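Local structure of putative Fe-S biosynthesis protein (Lactobacillus salivarius, 2P2E) at residues A[22-27]-A[51-56]; A[30-35]-A[76-81]. The protein is of unknown function but probably takes part in the biosynthesis of iron-sulphur clusters. All blocks are in the same frame, centred on the assembly; numbering follows the deposited sequence.

Interaction 1: residues A[22-27]-A[51-56]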
# COMPACT_ATOMS: atom_id res chain seq x y z
N SER A 22 -5.06 -10.97 11.84
CA SER A 22 -3.74 -11.26 12.39
C SER A 22 -2.81 -11.87 11.35
O SER A 22 -1.60 -11.67 11.38
CB SER A 22 -3.87 -12.26 13.55
OG SER A 22 -4.74 -11.77 14.54
N ASN A 23 -3.40 -12.62 10.42
CA ASN A 23 -2.66 -13.31 9.37
C ASN A 23 -2.48 -12.42 8.13
O ASN A 23 -2.02 -12.89 7.08
CB ASN A 23 -3.41 -14.59 8.99
CG ASN A 23 -2.48 -15.73 8.63
OD1 ASN A 23 -2.41 -16.16 7.47
ND2 ASN A 23 -1.75 -16.23 9.63
N ALA A 24 -2.83 -11.14 8.26
CA ALA A 24 -2.72 -10.23 7.13
C ALA A 24 -1.56 -9.23 7.22
O ALA A 24 -1.23 -8.73 8.29
CB ALA A 24 -4.02 -9.49 6.95
N VAL A 25 -0.99 -8.95 6.05
CA VAL A 25 0.12 -8.02 5.87
C VAL A 25 -0.24 -7.02 4.77
O VAL A 25 -0.85 -7.38 3.77
CB VAL A 25 1.42 -8.78 5.47
CG1 VAL A 25 2.53 -7.80 5.12
CG2 VAL A 25 1.85 -9.69 6.60
N LEU A 26 0.14 -5.76 4.96
CA LEU A 26 -0.15 -4.72 3.98
C LEU A 26 1.06 -4.37 3.14
O LEU A 26 2.18 -4.28 3.64
CB LEU A 26 -0.65 -3.46 4.68
CG LEU A 26 -2.03 -3.57 5.30
CD1 LEU A 26 -2.38 -2.29 6.01
CD2 LEU A 26 -3.04 -3.85 4.22
N LEU A 27 0.81 -4.16 1.85
CA LEU A 27 1.87 -3.80 0.94
C LEU A 27 1.54 -2.55 0.15
O LEU A 27 0.42 -2.39 -0.34
CB LEU A 27 2.14 -4.93 -0.04
CG LEU A 27 2.34 -6.33 0.51
CD1 LEU A 27 2.56 -7.26 -0.68
CD2 LEU A 27 3.53 -6.39 1.46
N ILE A 51 -2.58 -0.51 -2.88
CA ILE A 51 -2.43 -1.30 -1.67
C ILE A 51 -2.80 -2.75 -1.89
O ILE A 51 -3.88 -3.05 -2.39
CB ILE A 51 -3.31 -0.79 -0.53
CG1 ILE A 51 -3.07 0.69 -0.31
CG2 ILE A 51 -3.01 -1.55 0.75
CD1 ILE A 51 -1.63 1.02 -0.15
N LEU A 52 -1.90 -3.64 -1.51
CA LEU A 52 -2.14 -5.07 -1.64
C LEU A 52 -2.18 -5.67 -0.26
O LEU A 52 -1.42 -5.27 0.62
CB LEU A 52 -1.01 -5.74 -2.41
CG LEU A 52 -0.94 -5.69 -3.93
CD1 LEU A 52 -1.31 -4.31 -4.44
CD2 LEU A 52 0.47 -6.08 -4.36
N VAL A 53 -3.08 -6.62 -0.06
CA VAL A 53 -3.16 -7.31 1.21
C VAL A 53 -2.97 -8.79 0.91
O VAL A 53 -3.65 -9.38 0.07
CB VAL A 53 -4.49 -7.04 1.94
CG1 VAL A 53 -5.62 -7.13 0.98
CG2 VAL A 53 -4.69 -8.05 3.08
N VAL A 54 -1.98 -9.36 1.60
CA VAL A 54 -1.61 -10.75 1.45
C VAL A 54 -1.64 -11.39 2.82
O VAL A 54 -1.94 -10.73 3.81
CB VAL A 54 -0.19 -10.87 0.92
CG1 VAL A 54 -0.09 -10.24 -0.45
CG2 VAL A 54 0.76 -10.19 1.89
N SER A 55 -1.31 -12.68 2.86
CA SER A 55 -1.25 -13.43 4.11
C SER A 55 0.22 -13.65 4.43
O SER A 55 1.08 -13.60 3.55
CB SER A 55 -1.94 -14.79 3.96
OG SER A 55 -3.29 -14.64 3.57
N LYS A 56 0.51 -13.91 5.70
CA LYS A 56 1.88 -14.11 6.12
C LYS A 56 2.50 -15.37 5.54
O LYS A 56 3.66 -15.67 5.83
CB LYS A 56 1.94 -14.12 7.64
CG LYS A 56 1.44 -12.82 8.24
CD LYS A 56 1.53 -12.79 9.76
CE LYS A 56 1.17 -11.41 10.31
NZ LYS A 56 1.07 -11.43 11.81
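Val-25 and Val-54, like Leu-27 and Leu-52, are hydrogen-bonded pairs of two antiparallel strands, 24-27 and 51-55. Each pair is closed by two backbone bonds, from Val-25 N to Val-54 O at 3.0 Å and from Leu-27 N to Leu-52 O at 2.8 Å, with their returns. Leu-26 with Val-53 is the non-hydrogen-bonded pair between them, and Ala-24 with Ser-55 is another beyond Val-25.

Just past the last pair, Lys-56 adds two bonds to the loop before strand 24-27. Its N donates to Asn-23 O at 3.1 Å. Its side chain is stretched out from CG to NZ and runs past Asn-23 to that loop, where NZ meets Ser-22 O nearly head-on at 2.7 Å (C=O...N angle 171°). On the way CG lies 3.6 Å from Val-25 CG2, the two side chains crossing at about a right angle. With CG1 anti to the backbone N (chi1 173°), Val-25 CG2 is left beside that N and faces the lysine.

Apolar contacts fall on two faces. On the face of Val-25, Leu-27, Leu-52 and Val-54, Leu-27 CD1 touches Val-54 CG1 at 4.0 Å. On the other face Leu-26 CD2 sits 4.2 Å from Val-53 CB and also reaches Ile-51 CG2.

Strand 75-77 flanks 24-30 through backbone bonds of Leu-26 with Tyr-76. Strand 108-118 flanks 49-55, and Leu-37 from a loop packs on Leu-27 and Val-54.

Interaction 2: residues A[30-35]-A[76-81]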
# COMPACT_ATOMS: atom_id res chain seq x y z
N PHE A 30 4.19 -1.05 -6.06
CA PHE A 30 4.44 -0.22 -7.22
C PHE A 30 4.16 -1.21 -8.34
O PHE A 30 4.94 -2.13 -8.59
CB PHE A 30 5.88 0.27 -7.26
CG PHE A 30 6.10 1.37 -8.24
CD1 PHE A 30 5.40 2.56 -8.13
CD2 PHE A 30 6.97 1.20 -9.31
CE1 PHE A 30 5.54 3.57 -9.07
CE2 PHE A 30 7.12 2.20 -10.26
CZ PHE A 30 6.40 3.39 -10.14
N ASP A 31 3.02 -1.02 -8.99
CA ASP A 31 2.55 -1.89 -10.05
C ASP A 31 3.38 -1.80 -11.32
O ASP A 31 3.03 -1.06 -12.23
CB ASP A 31 1.10 -1.54 -10.37
CG ASP A 31 0.41 -2.64 -11.10
OD1 ASP A 31 1.10 -3.62 -11.47
OD2 ASP A 31 -0.82 -2.54 -11.30
N ASP A 32 4.47 -2.55 -11.39
CA ASP A 32 5.34 -2.51 -12.56
C ASP A 32 5.66 -3.90 -13.09
O ASP A 32 6.48 -4.06 -14.00
CB ASP A 32 6.63 -1.78 -12.21
CG ASP A 32 7.29 -2.33 -10.97
OD1 ASP A 32 6.92 -3.44 -10.54
OD2 ASP A 32 8.19 -1.65 -10.42
N GLY A 33 5.01 -4.91 -12.53
CA GLY A 33 5.26 -6.26 -12.98
C GLY A 33 6.43 -6.92 -12.29
O GLY A 33 6.66 -8.11 -12.49
N VAL A 34 7.18 -6.17 -11.50
CA VAL A 34 8.31 -6.75 -10.79
C VAL A 34 7.84 -7.37 -9.46
O VAL A 34 7.07 -6.77 -8.70
CB VAL A 34 9.40 -5.69 -10.51
CG1 VAL A 34 10.62 -6.34 -9.89
CG2 VAL A 34 9.79 -5.00 -11.80
N GLY A 35 8.30 -8.59 -9.18
CA GLY A 35 7.93 -9.27 -7.95
C GLY A 35 7.04 -10.47 -8.20
O GLY A 35 6.25 -10.48 -9.15
N TYR A 76 4.72 -2.97 3.83
CA TYR A 76 5.93 -3.46 3.19
C TYR A 76 5.96 -2.95 1.77
O TYR A 76 4.92 -2.73 1.17
CB TYR A 76 5.96 -4.98 3.23
CG TYR A 76 6.22 -5.49 4.61
CD1 TYR A 76 7.52 -5.69 5.06
CD2 TYR A 76 5.18 -5.70 5.50
CE1 TYR A 76 7.77 -6.08 6.36
CE2 TYR A 76 5.42 -6.09 6.81
CZ TYR A 76 6.72 -6.28 7.23
OH TYR A 76 6.96 -6.69 8.53
N TYR A 77 7.16 -2.73 1.24
CA TYR A 77 7.28 -2.24 -0.13
C TYR A 77 8.59 -2.67 -0.77
O TYR A 77 9.57 -2.98 -0.08
CB TYR A 77 7.16 -0.72 -0.16
CG TYR A 77 8.31 0.00 0.47
CD1 TYR A 77 9.29 0.61 -0.30
CD2 TYR A 77 8.41 0.09 1.86
CE1 TYR A 77 10.35 1.29 0.29
CE2 TYR A 77 9.46 0.77 2.46
CZ TYR A 77 10.43 1.36 1.67
OH TYR A 77 11.45 2.03 2.27
N LYS A 78 8.61 -2.67 -2.09
CA LYS A 78 9.80 -3.05 -2.82
C LYS A 78 10.81 -1.93 -2.64
O LYS A 78 10.52 -0.77 -2.92
CB LYS A 78 9.47 -3.26 -4.29
CG LYS A 78 8.50 -4.41 -4.50
CD LYS A 78 8.14 -4.63 -5.95
CE LYS A 78 7.19 -3.57 -6.46
NZ LYS A 78 6.56 -3.99 -7.75
N GLY A 79 11.99 -2.29 -2.14
CA GLY A 79 13.02 -1.30 -1.91
C GLY A 79 13.11 -0.21 -2.96
O GLY A 79 12.86 0.96 -2.66
N TYR A 80 13.44 -0.58 -4.19
CA TYR A 80 13.59 0.37 -5.28
C TYR A 80 12.50 1.41 -5.45
O TYR A 80 12.79 2.55 -5.75
CB TYR A 80 13.78 -0.38 -6.60
CG TYR A 80 12.57 -1.14 -7.08
CD1 TYR A 80 11.67 -0.56 -7.97
CD2 TYR A 80 12.35 -2.46 -6.69
CE1 TYR A 80 10.58 -1.27 -8.47
CE2 TYR A 80 11.26 -3.18 -7.19
CZ TYR A 80 10.39 -2.58 -8.07
OH TYR A 80 9.34 -3.30 -8.59
N SER A 81 11.24 1.03 -5.29
CA SER A 81 10.17 1.99 -5.47
C SER A 81 10.26 3.15 -4.49
O SER A 81 9.53 4.13 -4.58
CB SER A 81 8.80 1.31 -5.35
OG SER A 81 8.71 0.54 -4.18
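An Asx turn in the loop after strand 24-30 receives the side chains of Lys-78 and Tyr-80, which follow strand 75-77. In the turn, Asp-32 OD1 accepts from Val-34 N at 2.9 Å. Lys-78 NZ reaches the same oxygen at 2.9 Å as a salt bridge, on its syn side but 34° out of the carboxylate plane. The two donors come from opposite faces of that plane.

Lys-78 NZ also donates to two backbone carbonyls, Phe-30 O at 2.6 Å and Val-34 O at 3.0 Å. The lysine chain is bent at chi3 (-74°), and the loop curls round its ammonium group. A long, weak ion pair to Asp-29 may add to the charge balance.

The other carboxylate oxygen serves Tyr-80. Its OH donates to Asp-32 OD2 at 2.7 Å, on the syn lone pair. Carboxylate and ring lie nearly coplanar, 16° apart, and OD2 sits at the ring edge. Val-34 CB lies against the same hydroxyl, and its side chain crosses the tyrosine obliquely.

Apart from the polar group, Phe-30 CB meets Ser-81 CB at 3.6 Å. Ser-81 OG donates to Lys-78 O. Beyond the contact, the Phe-30 ring stacks on Tyr-84 and meets Phe-49 edge-to-face.

Replacing Asp-32 by an alanine is likely to leave Lys-78 without its salt-bridge partner, and Val-34 N and Tyr-80 OH without these acceptors.

One carboxylate thus joins loop and tyrosine around a buried lysine, whose positive charge is probably offset by this carboxylate and the carbonyl oxygens.

The centres of interactions 1 and 2 lie about 15 Å apart, and both reach the same mixed sheet. Strand 24-30 is the shared element: interaction 1 pairs it with strand 49-55, while interaction 2 joins its last residue and the following loop to the residues that follow strand 75-77. Strands 49-55 and 75-77 flank it on either side in the sheet. Along the chain the segments alternate: 22-27, 30-35, 51-56, 76-81. The contacts meet at Tyr-76, whose N probably bonds to Leu-26 O and whose side chain packs on Val-25 and Leu-27. Sheet pairing and a polar loop contact thus tie successive parts of the family region together.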